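Local coordinates for protein putative N-acetylmuramoyl-L-alanine amidase,autolysin cwp6 (Peptoclostridium difficile, PDB 5J72) that probably cleaves the amide bond between N-acetylmuramic acid and L-alanine in peptidoglycan while its CWB2 module anchors it to the cell wall, at residues Ala273-Ser278 / His347-Asn352; Thr356-Lys361 / Lys388-Ile393; Ile543-Lys548 / Gly553-Ala558; Asn561-Ile566 / Met572-Ile577. All blocks are in the same frame, centred on the assembly; numbering follows the deposited sequence. Where two conformers were deposited one is given.

How the interactions relate
The four contacts fall into two pairs, one in the cell wall-anchoring module and one in the amidase domain. Interactions 1 and 2 share helix 346-357 and have centres about 9 Å apart; Ile-276 CD1 of the first packs on Phe-357 CE1 of the second at 3.5 Å. Interactions 3 and 4 share helix 554-569 and reach neighbouring strands of one sheet, their centres about 13 Å apart, with Tyr-545 CE1 3.6 Å from Ile-577 CD1. The pairs do not touch: interactions 1 and 4 stay about 18 Å apart at their nearest atoms. The Pro-390 side chain lies about 12 Å from a bound sodium ion. The zinc ion, held by His-460, Glu-477 and His-530, belongs to the amidase domain.

Interaction 1. Residues Ala273-Ser278 / His347-Asn352; sequences ALNISS and HETNAN
With its CG opposite the carbonyl carbon and beside the backbone N, Asn-275 reaches across to the facing helix, where the CG of Asn-350, opposite its own backbone N (chi1 -176°), brings a second amide alongside to meet it. These two settings bring the amides together between helices that come close here, the CA atoms of Asn-275 and Asn-350 being 5.4 Å apart. The side chains cross at roughly a right angle, and their amide planes are clearly turned against each other. Asn-350 ND2 donates to Asn-275 OD1 over 2.9 Å along a bent path, with 142° at the hydrogen. It approaches from above the carbonyl plane, 39° out of it, and so does not follow a lone pair. Asn-275 OD1 also comes close to Asn-350 CB, 3.2 Å away.

The other half of the Asn-275 amide turns toward Thr-349, one residue before Asn-350. Asn-275 ND2 rests 3.7 Å from Thr-349 CB, and although it comes within 3.5 Å of Asn-350 N, both are donors and no bond joins them. Instead ND2 bonds to the carbonyl of Arg-346, while Thr-349 OG1 bonds to Asp-345 O. Each amide is thus gripped at more than one point, and the buried polar groups are satisfied by one another and by the backbone.

The contact joins two consecutive CWB2 repeats: helix 270-283 in one meets helix 346-357 in the next. Strand 391-394 lies beside both: the Asn-350 amide bonds to Ile-391 O and Ile-393 N, and Asn-275 touches the side chain of Ile-393.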
loop_
_atom_site.group_PDB
_atom_site.type_symbol
_atom_site.label_atom_id
_atom_site.label_comp_id
_atom_site.label_asym_id
_atom_site.label_seq_id
_atom_site.Cartn_x
_atom_site.Cartn_y
_atom_site.Cartn_z
ATOM N N ALA A 273 -9.178 -0.932 -7.033
ATOM C CA ALA A 273 -9.490 0.510 -6.996
ATOM C C ALA A 273 -8.825 1.125 -5.699
ATOM O O ALA A 273 -8.155 2.159 -5.744
ATOM C CB ALA A 273 -11.012 0.707 -6.987
ATOM N N LEU A 274 -9.017 0.487 -4.578
ATOM C CA LEU A 274 -8.425 0.969 -3.333
ATOM C C LEU A 274 -6.914 1.035 -3.428
ATOM O O LEU A 274 -6.307 2.038 -3.039
ATOM C CB LEU A 274 -8.776 -0.121 -2.223
ATOM C CG LEU A 274 -8.336 0.193 -0.781
ATOM C CD1 LEU A 274 -9.091 -0.705 0.189
ATOM C CD2 LEU A 274 -6.886 -0.047 -0.541
ATOM N N ASN A 275 -6.282 -0.029 -3.974
ATOM C CA ASN A 275 -4.821 -0.022 -4.071
ATOM C C ASN A 275 -4.251 1.121 -4.940
ATOM O O ASN A 275 -3.154 1.531 -4.667
ATOM C CB ASN A 275 -4.323 -1.403 -4.684
ATOM C CG ASN A 275 -4.209 -2.439 -3.551
ATOM O OD1 ASN A 275 -3.854 -2.055 -2.422
ATOM N ND2 ASN A 275 -4.556 -3.736 -3.748
ATOM N N ILE A 276 -4.984 1.617 -6.005
ATOM C CA ILE A 276 -4.409 2.686 -6.837
ATOM C C ILE A 276 -4.906 4.104 -6.381
ATOM O O ILE A 276 -4.510 5.116 -6.944
ATOM C CB ILE A 276 -4.805 2.393 -8.316
ATOM C CG1 ILE A 276 -3.942 3.239 -9.270
ATOM C CG2 ILE A 276 -6.334 2.696 -8.527
ATOM C CD1 ILE A 276 -2.377 2.969 -9.150
ATOM N N SER A 277 -5.746 4.136 -5.347
ATOM C CA SER A 277 -6.377 5.376 -4.849
ATOM C C SER A 277 -5.375 6.467 -4.458
ATOM O O SER A 277 -5.545 7.649 -4.819
ATOM C CB SER A 277 -7.200 5.036 -3.576
ATOM O OG SER A 277 -8.499 4.771 -4.028
ATOM N N SER A 278 -4.313 6.101 -3.728
ATOM C CA SER A 278 -3.414 7.167 -3.303
ATOM C C SER A 278 -2.691 7.723 -4.493
ATOM O O SER A 278 -2.389 8.920 -4.500
ATOM C CB SER A 278 -2.411 6.694 -2.219
ATOM O OG SER A 278 -1.522 5.699 -2.731
ATOM N N HIS A 347 -2.745 -8.041 -1.382
ATOM C CA HIS A 347 -1.462 -7.624 -0.840
ATOM C C HIS A 347 -0.430 -7.591 -1.881
ATOM O O HIS A 347 0.349 -6.641 -1.922
ATOM C CB HIS A 347 -1.044 -8.526 0.326
ATOM C CG HIS A 347 -2.097 -8.596 1.379
ATOM N ND1 HIS A 347 -2.749 -9.772 1.682
ATOM C CD2 HIS A 347 -2.601 -7.648 2.209
ATOM C CE1 HIS A 347 -3.619 -9.529 2.652
ATOM N NE2 HIS A 347 -3.555 -8.254 2.990
ATOM N N GLU A 348 -0.387 -8.633 -2.781
ATOM C CA GLU A 348 0.578 -8.554 -3.882
ATOM C C GLU A 348 0.228 -7.416 -4.776
ATOM O O GLU A 348 1.139 -6.743 -5.282
ATOM C CB GLU A 348 0.660 -9.880 -4.746
ATOM C CG GLU A 348 1.949 -9.786 -5.602
ATOM C CD GLU A 348 2.213 -11.081 -6.375
ATOM O OE1 GLU A 348 1.262 -11.818 -6.590
ATOM O OE2 GLU A 348 3.369 -11.313 -6.751
ATOM N N THR A 349 -1.061 -7.150 -4.992
ATOM C CA THR A 349 -1.357 -6.013 -5.899
ATOM C C THR A 349 -0.920 -4.642 -5.207
ATOM O O THR A 349 -0.384 -3.772 -5.848
ATOM C CB THR A 349 -2.858 -5.970 -6.149
ATOM O OG1 THR A 349 -3.257 -7.241 -6.750
ATOM C CG2 THR A 349 -3.213 -4.824 -7.079
ATOM N N ASN A 350 -1.158 -4.553 -3.906
ATOM C CA ASN A 350 -0.712 -3.347 -3.162
ATOM C C ASN A 350 0.803 -3.177 -3.325
ATOM O O ASN A 350 1.304 -2.083 -3.653
ATOM C CB ASN A 350 -1.101 -3.517 -1.715
ATOM C CG ASN A 350 -0.763 -2.271 -0.891
ATOM O OD1 ASN A 350 0.142 -2.334 -0.045
ATOM N ND2 ASN A 350 -1.447 -1.101 -1.113
ATOM N N ALA A 351 1.586 -4.304 -3.164
ATOM C CA ALA A 351 3.058 -4.190 -3.294
ATOM C C ALA A 351 3.443 -3.851 -4.713
ATOM O O ALA A 351 4.393 -3.060 -4.909
ATOM C CB ALA A 351 3.752 -5.522 -2.870
ATOM N N ASN A 352 2.730 -4.388 -5.741
ATOM C CA ASN A 352 3.152 -4.059 -7.118
ATOM C C ASN A 352 2.800 -2.607 -7.468
ATOM O O ASN A 352 3.515 -1.966 -8.280
ATOM C CB ASN A 352 2.471 -5.019 -8.169
ATOM C CG ASN A 352 3.198 -6.374 -8.173
ATOM O OD1 ASN A 352 4.421 -6.438 -7.873
ATOM N ND2 ASN A 352 2.535 -7.471 -8.478
#

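Interaction 2. Residues Thr356-Lys361 / Lys388-Ile393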
loop_
_atom_site.group_PDB
_atom_site.type_symbol
_atom_site.label_atom_id
_atom_site.label_comp_id
_atom_site.label_asym_id
_atom_site.label_seq_id
_atom_site.Cartn_x
_atom_site.Cartn_y
_atom_site.Cartn_z
ATOM N N THR A 356 5.555 -0.039 -8.639
ATOM C CA THR A 356 5.467 0.614 -9.938
ATOM C C THR A 356 5.248 2.109 -9.904
ATOM O O THR A 356 5.894 2.840 -10.671
ATOM C CB THR A 356 4.248 0.008 -10.639
ATOM O OG1 THR A 356 4.482 -1.403 -10.780
ATOM C CG2 THR A 356 3.954 0.636 -12.033
ATOM N N PHE A 357 4.351 2.566 -9.049
ATOM C CA PHE A 357 3.965 4.008 -9.018
ATOM C C PHE A 357 4.672 4.833 -7.987
ATOM O O PHE A 357 4.511 6.067 -8.015
ATOM C CB PHE A 357 2.415 4.097 -8.810
ATOM C CG PHE A 357 1.690 3.507 -10.018
ATOM C CD1 PHE A 357 1.008 2.325 -9.921
ATOM C CD2 PHE A 357 1.718 4.144 -11.254
ATOM C CE1 PHE A 357 0.351 1.773 -11.018
ATOM C CE2 PHE A 357 1.061 3.589 -12.362
ATOM C CZ PHE A 357 0.384 2.417 -12.229
ATOM N N TYR A 358 5.447 4.228 -7.064
ATOM C CA TYR A 358 6.226 4.967 -6.067
ATOM C C TYR A 358 7.691 4.351 -6.173
ATOM O O TYR A 358 8.180 3.740 -5.220
ATOM C CB TYR A 358 5.676 4.735 -4.625
ATOM C CG TYR A 358 4.301 5.356 -4.478
ATOM C CD1 TYR A 358 4.151 6.666 -4.019
ATOM C CD2 TYR A 358 3.152 4.661 -4.874
ATOM C CE1 TYR A 358 2.891 7.263 -3.951
ATOM C CE2 TYR A 358 1.889 5.254 -4.809
ATOM C CZ TYR A 358 1.766 6.547 -4.336
ATOM O OH TYR A 358 0.507 7.076 -4.193
ATOM N N PRO A 359 8.347 4.528 -7.306
ATOM C CA PRO A 359 9.685 4.017 -7.582
ATOM C C PRO A 359 10.795 4.584 -6.713
ATOM O O PRO A 359 11.816 3.931 -6.565
ATOM C CB PRO A 359 9.879 4.358 -9.060
ATOM C CG PRO A 359 9.122 5.577 -9.242
ATOM C CD PRO A 359 7.867 5.337 -8.441
ATOM N N ASP A 360 10.635 5.782 -6.165
ATOM C CA ASP A 360 11.705 6.333 -5.357
ATOM C C ASP A 360 12.095 5.416 -4.208
ATOM O O ASP A 360 11.241 4.795 -3.577
ATOM C CB ASP A 360 11.275 7.681 -4.769
ATOM C CG ASP A 360 11.109 8.821 -5.771
ATOM O OD1 ASP A 360 11.430 8.629 -6.945
ATOM O OD2 ASP A 360 10.644 9.902 -5.365
ATOM N N LYS A 361 13.422 5.323 -3.910
ATOM C CA LYS A 361 13.838 4.516 -2.776
ATOM C C LYS A 361 13.605 5.239 -1.465
ATOM O O LYS A 361 13.578 4.588 -0.424
ATOM C CB LYS A 361 15.340 4.130 -2.886
ATOM C CG LYS A 361 15.592 3.081 -3.970
ATOM C CD LYS A 361 16.885 3.473 -4.731
ATOM N N LYS A 388 1.670 13.004 -0.856
ATOM C CA LYS A 388 2.275 12.387 -2.038
ATOM C C LYS A 388 3.016 11.099 -1.582
ATOM O O LYS A 388 4.208 10.902 -1.909
ATOM C CB LYS A 388 3.172 13.367 -2.785
ATOM C CG LYS A 388 2.369 14.637 -3.234
ATOM C CD LYS A 388 3.324 15.517 -4.068
ATOM C CE LYS A 388 2.739 16.822 -4.622
ATOM N NZ LYS A 388 1.428 16.597 -5.242
ATOM N N ALA A 389 2.309 10.278 -0.843
ATOM C CA ALA A 389 2.806 9.048 -0.213
ATOM C C ALA A 389 1.834 7.884 -0.459
ATOM O O ALA A 389 0.645 8.084 -0.665
ATOM C CB ALA A 389 2.956 9.250 1.303
ATOM N N PRO A 390 2.330 6.653 -0.467
ATOM C CA PRO A 390 1.473 5.483 -0.697
ATOM C C PRO A 390 0.762 4.978 0.519
ATOM O O PRO A 390 1.161 5.219 1.666
ATOM C CB PRO A 390 2.467 4.400 -1.185
ATOM C CG PRO A 390 3.843 4.839 -0.478
ATOM C CD PRO A 390 3.788 6.350 -0.372
ATOM N N ILE A 391 -0.323 4.231 0.261
ATOM C CA ILE A 391 -0.978 3.513 1.342
ATOM C C ILE A 391 -0.547 2.025 1.195
ATOM O O ILE A 391 -0.655 1.447 0.107
ATOM C CB ILE A 391 -2.511 3.612 1.196
ATOM C CG1 ILE A 391 -2.943 5.087 1.497
ATOM C CG2 ILE A 391 -3.228 2.634 2.182
ATOM C CD1 ILE A 391 -4.473 5.298 1.191
ATOM N N LEU A 392 -0.063 1.447 2.280
ATOM C CA LEU A 392 0.280 0.026 2.342
ATOM C C LEU A 392 -0.815 -0.655 3.094
ATOM O O LEU A 392 -1.225 -0.144 4.138
ATOM C CB LEU A 392 1.592 -0.110 3.117
ATOM C CG LEU A 392 2.113 -1.569 3.121
ATOM C CD1 LEU A 392 3.605 -1.530 3.022
ATOM C CD2 LEU A 392 1.616 -2.231 4.430
ATOM N N ILE A 393 -1.341 -1.809 2.589
ATOM C CA ILE A 393 -2.351 -2.497 3.364
ATOM C C ILE A 393 -1.788 -3.879 3.797
ATOM O O ILE A 393 -1.047 -4.487 3.038
ATOM C CB ILE A 393 -3.685 -2.714 2.593
ATOM C CG1 ILE A 393 -3.459 -3.441 1.246
ATOM C CG2 ILE A 393 -4.331 -1.288 2.332
ATOM C CD1 ILE A 393 -4.829 -3.833 0.540
HETATM O O HOH W 1 0.215 9.518 -3.157
#
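Tyr-358 lays its ring flat against Pro-390, a compact CH-pi contact with Pro-390 CB 3.6 Å from the ring centroid and only 6° off the normal. Tyr-358 is the first residue to leave helical geometry after helix 346-357. Its CG is placed opposite the carbonyl carbon (chi1 -67°), which points the ring at the proline, and a second torsion of -92° turns the face rather than the edge to it. The pyrrolidine extends beyond the ring's centre: Pro-390 CD lies 3.7 Å from Tyr-358 CD1, and Pro-390 N is 3.6 Å from Tyr-358 CE1. At the edge, near the ring plane, comes the carbonyl of Lys-388, a residue with positive phi that closes helix 375-387 in a Schellman motif.

The phenol oxygen does not meet the backbone directly, since Tyr-358 OH and Ala-389 O are 3.7 Å apart. A water lying in the ring plane bridges them, 2.7 Å from Tyr-358 OH and 2.9 Å from Ala-389 O, to which it appears to donate. Tyr-358 OH is also hydrogen-bonded to Ser-278 OG, so that the ring is fixed at its far end as well as over its face.

Within this CWB2 repeat, the contact ties the end of helix 346-357 to the approach into strand 391-394. That strand runs parallel to strand 362-370, helix 375-387 packs on its Ile-391, and Lys-279 and Glu-282 of helix 270-283 flank the tyrosine.

Interaction 3. Residues Ile543-Lys548 / Gly553-Ala558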
loop_
_atom_site.group_PDB
_atom_site.type_symbol
_atom_site.label_atom_id
_atom_site.label_comp_id
_atom_site.label_asym_id
_atom_site.label_seq_id
_atom_site.Cartn_x
_atom_site.Cartn_y
_atom_site.Cartn_z
ATOM N N ILE A 543 8.484 -35.440 -2.917
ATOM C CA ILE A 543 9.160 -34.641 -1.933
ATOM C C ILE A 543 10.315 -35.479 -1.410
ATOM O O ILE A 543 10.121 -36.658 -1.129
ATOM C CB ILE A 543 8.145 -34.282 -0.801
ATOM C CG1 ILE A 543 6.898 -33.507 -1.427
ATOM C CG2 ILE A 543 8.860 -33.465 0.303
ATOM C CD1 ILE A 543 5.893 -33.049 -0.430
ATOM N N TYR A 544 11.485 -34.889 -1.244
ATOM C CA TYR A 544 12.628 -35.574 -0.668
ATOM C C TYR A 544 12.713 -35.301 0.775
ATOM O O TYR A 544 12.479 -34.147 1.193
ATOM C CB TYR A 544 13.923 -35.074 -1.321
ATOM C CG TYR A 544 14.029 -35.603 -2.719
ATOM C CD1 TYR A 544 13.525 -34.891 -3.786
ATOM C CD2 TYR A 544 14.570 -36.870 -2.968
ATOM C CE1 TYR A 544 13.540 -35.410 -5.068
ATOM C CE2 TYR A 544 14.583 -37.398 -4.243
ATOM C CZ TYR A 544 14.064 -36.667 -5.291
ATOM O OH TYR A 544 14.030 -37.181 -6.560
ATOM N N TYR A 545 13.074 -36.291 1.583
ATOM C CA TYR A 545 13.207 -36.031 3.002
ATOM C C TYR A 545 14.533 -36.691 3.485
ATOM O O TYR A 545 15.180 -37.306 2.656
ATOM C CB TYR A 545 11.956 -36.528 3.782
ATOM C CG TYR A 545 11.747 -38.028 3.676
ATOM C CD1 TYR A 545 11.201 -38.599 2.523
ATOM C CD2 TYR A 545 12.116 -38.873 4.715
ATOM C CE1 TYR A 545 11.044 -39.983 2.412
ATOM C CE2 TYR A 545 11.947 -40.253 4.617
ATOM C CZ TYR A 545 11.416 -40.802 3.466
ATOM O OH TYR A 545 11.255 -42.171 3.405
ATOM N N LYS A 546 14.930 -36.540 4.751
ATOM C CA LYS A 546 16.246 -37.036 5.172
ATOM C C LYS A 546 16.257 -38.587 5.288
ATOM O O LYS A 546 15.328 -39.176 5.849
ATOM C CB LYS A 546 16.618 -36.426 6.500
ATOM C CG LYS A 546 16.841 -34.930 6.485
ATOM C CD LYS A 546 17.321 -34.483 7.807
ATOM C CE LYS A 546 17.668 -33.037 7.812
ATOM N NZ LYS A 546 18.296 -32.603 9.122
ATOM N N VAL A 547 17.301 -39.229 4.757
ATOM C CA VAL A 547 17.391 -40.689 4.784
ATOM C C VAL A 547 17.318 -41.207 6.217
ATOM O O VAL A 547 16.721 -42.241 6.428
ATOM C CB VAL A 547 18.699 -41.119 4.048
ATOM C CG1 VAL A 547 19.914 -40.756 4.885
ATOM C CG2 VAL A 547 18.658 -42.620 3.741
ATOM N N LYS A 548 17.880 -40.504 7.195
ATOM C CA LYS A 548 17.844 -40.941 8.583
ATOM C C LYS A 548 16.413 -41.209 9.091
ATOM O O LYS A 548 16.234 -41.954 10.055
ATOM C CB LYS A 548 18.514 -39.893 9.476
ATOM C CG LYS A 548 17.589 -38.777 9.952
ATOM C CD LYS A 548 18.312 -37.814 10.858
ATOM C CE LYS A 548 17.334 -36.899 11.547
ATOM N NZ LYS A 548 18.027 -35.956 12.446
ATOM N N GLY A 553 10.166 -40.216 11.160
ATOM C CA GLY A 553 10.823 -39.027 11.731
ATOM C C GLY A 553 10.140 -37.753 11.217
ATOM O O GLY A 553 9.317 -37.820 10.301
ATOM N N THR A 554 10.478 -36.606 11.814
ATOM C CA THR A 554 9.882 -35.318 11.455
ATOM C C THR A 554 9.874 -35.070 9.952
ATOM O O THR A 554 8.839 -34.672 9.447
ATOM C CB THR A 554 10.634 -34.181 12.175
ATOM O OG1 THR A 554 10.620 -34.453 13.586
ATOM C CG2 THR A 554 9.983 -32.792 11.939
ATOM N N THR A 555 10.981 -35.335 9.212
ATOM C CA THR A 555 10.963 -34.998 7.777
ATOM C C THR A 555 10.140 -35.934 6.987
ATOM O O THR A 555 9.608 -35.582 5.941
ATOM C CB THR A 555 12.414 -34.859 7.196
ATOM O OG1 THR A 555 13.024 -36.149 7.069
ATOM C CG2 THR A 555 13.279 -34.016 8.089
ATOM N N LYS A 556 10.005 -37.172 7.445
ATOM C CA LYS A 556 9.112 -38.086 6.714
ATOM C C LYS A 556 7.612 -37.649 6.941
ATOM O O LYS A 556 6.807 -37.720 6.029
ATOM C CB LYS A 556 9.303 -39.548 7.254
ATOM C CG LYS A 556 8.573 -40.529 6.362
ATOM C CD LYS A 556 8.730 -41.982 6.901
ATOM C CE LYS A 556 8.326 -42.971 5.803
ATOM N NZ LYS A 556 8.660 -44.359 6.219
ATOM N N THR A 557 7.268 -37.256 8.173
ATOM C CA THR A 557 5.900 -36.812 8.461
ATOM C C THR A 557 5.626 -35.522 7.647
ATOM O O THR A 557 4.562 -35.386 7.023
ATOM C CB THR A 557 5.755 -36.537 9.949
ATOM O OG1 THR A 557 5.991 -37.779 10.659
ATOM C CG2 THR A 557 4.374 -36.005 10.300
ATOM N N ALA A 558 6.595 -34.610 7.664
ATOM C CA ALA A 558 6.471 -33.329 6.924
ATOM C C ALA A 558 6.241 -33.629 5.470
ATOM O O ALA A 558 5.307 -33.115 4.873
ATOM C CB ALA A 558 7.757 -32.512 7.105
#
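Tyr-545 and Lys-556 lie side by side and point the same way, the lysine's extended chain running over one face of the ring. The CH-pi contact is offset: Lys-556 CG stands 4.2 Å from the ring centroid and 28° off the normal. Nearer the root, Lys-556 CB is 3.8 Å from Tyr-545 CE2; farther along, Lys-556 CE comes 3.9 Å from Tyr-545 OH. The ring owes its position to a tyrosine CG placed between the backbone N and the carbonyl carbon (chi1 62°), which sets it alongside Lys-556. Thr-555 meets the same tyrosine differently, with OG1 at the ring edge, in its plane, and the backbone O 3.3 Å from Tyr-545 CB.

Thr-555 also supplies the one hydrogen bond across the contact. Its OG1 takes the N-H of Lys-546 at 3.0 Å, with 151° at the hydrogen, while its methyl CG2 lies 4.0 Å from Lys-546 CG where the two side chains cross at about a right angle. Thr-555 OG1 is bonded to Asp-549 OD2 too, and thereby links the chain following strand 541-544, Asp-549 of the connecting loop and the first turn of the helix.

The connection from strand 541-544 to helix 554-569, the first half of a beta-alpha-beta unit of the amidase domain, is closed here, with Gly-553 as N-cap. The chemistry implies a division of labour within both lysines: methylenes pack on Tyr-545 and on the Thr-555 methyl, while the ammonium groups go to backbone carbonyls, Lys-556 to Lys-550 O and Lys-546 to Asn-595 O and Tyr-597 O.

Interaction 4. Residues Asn561-Ile566 / Met572-Ile577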
loop_
_atom_site.group_PDB
_atom_site.type_symbol
_atom_site.label_atom_id
_atom_site.label_comp_id
_atom_site.label_asym_id
_atom_site.label_seq_id
_atom_site.Cartn_x
_atom_site.Cartn_y
_atom_site.Cartn_z
ATOM N N ASN A 561 2.636 -35.162 4.934
ATOM C CA ASN A 561 1.578 -34.127 5.100
ATOM C C ASN A 561 1.512 -33.210 3.896
ATOM O O ASN A 561 0.434 -32.980 3.349
ATOM C CB ASN A 561 1.859 -33.313 6.344
ATOM C CG ASN A 561 1.613 -34.062 7.605
ATOM O OD1 ASN A 561 0.867 -35.034 7.538
ATOM N ND2 ASN A 561 2.204 -33.699 8.751
ATOM N N ILE A 562 2.674 -32.662 3.434
ATOM C CA ILE A 562 2.645 -31.710 2.270
ATOM C C ILE A 562 2.200 -32.385 1.031
ATOM O O ILE A 562 1.406 -31.842 0.247
ATOM C CB ILE A 562 4.086 -31.084 2.109
ATOM C CG1 ILE A 562 4.382 -30.215 3.355
ATOM C CG2 ILE A 562 4.177 -30.292 0.779
ATOM C CD1 ILE A 562 5.862 -29.871 3.546
ATOM N N LEU A 563 2.682 -33.598 0.790
ATOM C CA LEU A 563 2.267 -34.309 -0.426
ATOM C C LEU A 563 0.720 -34.515 -0.402
ATOM O O LEU A 563 0.031 -34.316 -1.378
ATOM C CB LEU A 563 3.017 -35.709 -0.402
ATOM C CG LEU A 563 2.621 -36.619 -1.566
ATOM C CD1 LEU A 563 3.018 -36.035 -2.906
ATOM C CD2 LEU A 563 3.335 -37.954 -1.393
ATOM N N LYS A 564 0.201 -34.939 0.766
ATOM C CA LYS A 564 -1.260 -35.117 0.906
ATOM C C LYS A 564 -1.960 -33.779 0.579
ATOM O O LYS A 564 -2.866 -33.750 -0.261
ATOM C CB LYS A 564 -1.558 -35.515 2.366
ATOM C CG LYS A 564 -3.043 -35.729 2.648
ATOM C CD LYS A 564 -3.276 -36.302 4.062
ATOM C CE LYS A 564 -4.565 -37.187 4.120
ATOM N NZ LYS A 564 -5.260 -37.110 5.456
ATOM N N ARG A 565 -1.509 -32.649 1.216
ATOM C CA ARG A 565 -2.239 -31.370 0.943
ATOM C C ARG A 565 -2.158 -30.940 -0.507
ATOM O O ARG A 565 -3.138 -30.451 -1.052
ATOM C CB ARG A 565 -1.735 -30.283 1.872
ATOM C CG ARG A 565 -2.021 -30.609 3.358
ATOM C CD ARG A 565 -3.536 -30.867 3.619
ATOM N NE ARG A 565 -3.734 -30.763 5.059
ATOM C CZ ARG A 565 -4.924 -30.662 5.639
ATOM N NH1 ARG A 565 -5.012 -30.532 6.952
ATOM N NH2 ARG A 565 -6.028 -30.707 4.910
ATOM N N ILE A 566 -0.998 -31.133 -1.167
ATOM C CA ILE A 566 -0.918 -30.716 -2.551
ATOM C C ILE A 566 -1.915 -31.494 -3.386
ATOM O O ILE A 566 -2.659 -30.936 -4.214
ATOM C CB ILE A 566 0.520 -30.954 -3.091
ATOM C CG1 ILE A 566 1.484 -29.957 -2.400
ATOM C CG2 ILE A 566 0.538 -30.789 -4.651
ATOM C CD1 ILE A 566 2.943 -30.200 -2.850
ATOM N N MET A 572 -2.433 -34.470 -9.803
ATOM C CA MET A 572 -1.164 -34.805 -10.459
ATOM C C MET A 572 -0.717 -36.169 -10.000
ATOM O O MET A 572 -1.169 -36.639 -8.953
ATOM C CB MET A 572 -0.062 -33.804 -10.075
ATOM C CG MET A 572 -0.266 -32.434 -10.656
ATOM S SD MET A 572 1.041 -31.320 -10.056
ATOM C CE MET A 572 0.309 -29.626 -10.448
ATOM N N LYS A 573 0.168 -36.812 -10.735
ATOM C CA LYS A 573 0.615 -38.110 -10.297
ATOM C C LYS A 573 1.342 -38.020 -8.953
ATOM O O LYS A 573 2.178 -37.128 -8.719
ATOM C CB LYS A 573 1.531 -38.746 -11.349
ATOM C CG LYS A 573 2.106 -40.101 -10.888
ATOM C CD LYS A 573 2.772 -40.839 -12.056
ATOM C CE LYS A 573 3.753 -39.953 -12.784
ATOM N NZ LYS A 573 4.317 -40.631 -13.981
ATOM N N ASN A 574 1.024 -38.959 -8.065
ATOM C CA ASN A 574 1.646 -39.005 -6.765
ATOM C C ASN A 574 2.939 -39.807 -6.903
ATOM O O ASN A 574 2.893 -41.043 -6.941
ATOM C CB ASN A 574 0.688 -39.646 -5.757
ATOM C CG ASN A 574 1.307 -39.888 -4.417
ATOM O OD1 ASN A 574 2.524 -39.729 -4.238
ATOM N ND2 ASN A 574 0.548 -40.236 -3.390
ATOM N N ARG A 575 4.105 -39.123 -6.994
ATOM C CA ARG A 575 5.358 -39.845 -7.124
ATOM C C ARG A 575 5.905 -40.261 -5.774
ATOM O O ARG A 575 6.934 -40.932 -5.700
ATOM C CB ARG A 575 6.361 -39.013 -7.931
ATOM C CG ARG A 575 5.722 -38.428 -9.222
ATOM C CD ARG A 575 6.638 -37.376 -9.893
ATOM N NE ARG A 575 7.997 -37.898 -10.063
ATOM C CZ ARG A 575 8.460 -38.392 -11.206
ATOM N NH1 ARG A 575 7.688 -38.412 -12.291
ATOM N NH2 ARG A 575 9.691 -38.883 -11.271
ATOM N N GLY A 576 5.230 -39.884 -4.692
ATOM C CA GLY A 576 5.641 -40.331 -3.372
ATOM C C GLY A 576 6.709 -39.475 -2.742
ATOM O O GLY A 576 7.158 -38.519 -3.359
ATOM N N ILE A 577 7.095 -39.821 -1.505
ATOM C CA ILE A 577 8.144 -39.144 -0.782
ATOM C C ILE A 577 9.412 -39.983 -1.080
ATOM O O ILE A 577 9.306 -41.216 -1.190
ATOM C CB ILE A 577 7.771 -39.035 0.696
ATOM C CG1 ILE A 577 7.498 -40.403 1.339
ATOM C CG2 ILE A 577 6.490 -38.188 0.800
ATOM C CD1 ILE A 577 7.503 -40.323 2.860
#
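Leu-563 faces Gly-576, their CA atoms 7.5 Å apart, where the segment of helix 554-569 runs nearly antiparallel to that of strand 574-578, at 161° between directions and 9.0 Å between axes. This is the return half of a beta-alpha-beta unit in the amidase domain: the chain leaves strand 541-544, climbs the helix and comes back along strand 574-578, an outermost strand of the sheet.

One leucine branch carries almost the whole contact. With its CG opposite the backbone N (chi1 176°), Leu-563 directs CD2 at three residues of the strand. Ile-577 CG2 touches it at 3.8 Å, the two side chains crossing at a slant; Gly-576 CA lies beneath it at 3.9 Å; and the carboxamide of Asn-574 comes in from the more exposed side, crossing the leucine at about a right angle. The backbone angles of Gly-576, phi positive, are those glycine readily adopts, since a beta carbon would collide with the preceding carbonyl O. Deeper in, Leu-563 also packs on Val-541 and Ile-543 of the neighbouring strand, so it covers two parallel strands at once.

Asn-574 borders the apolar patch on its exposed side. Its OD1 sits 3.4 Å from Leu-563 CD2 and yet has a polar partner within its own strand: Gly-576 N makes a weak hydrogen bond to Asn-574 OD1, short at 2.7 Å but bent to 126°.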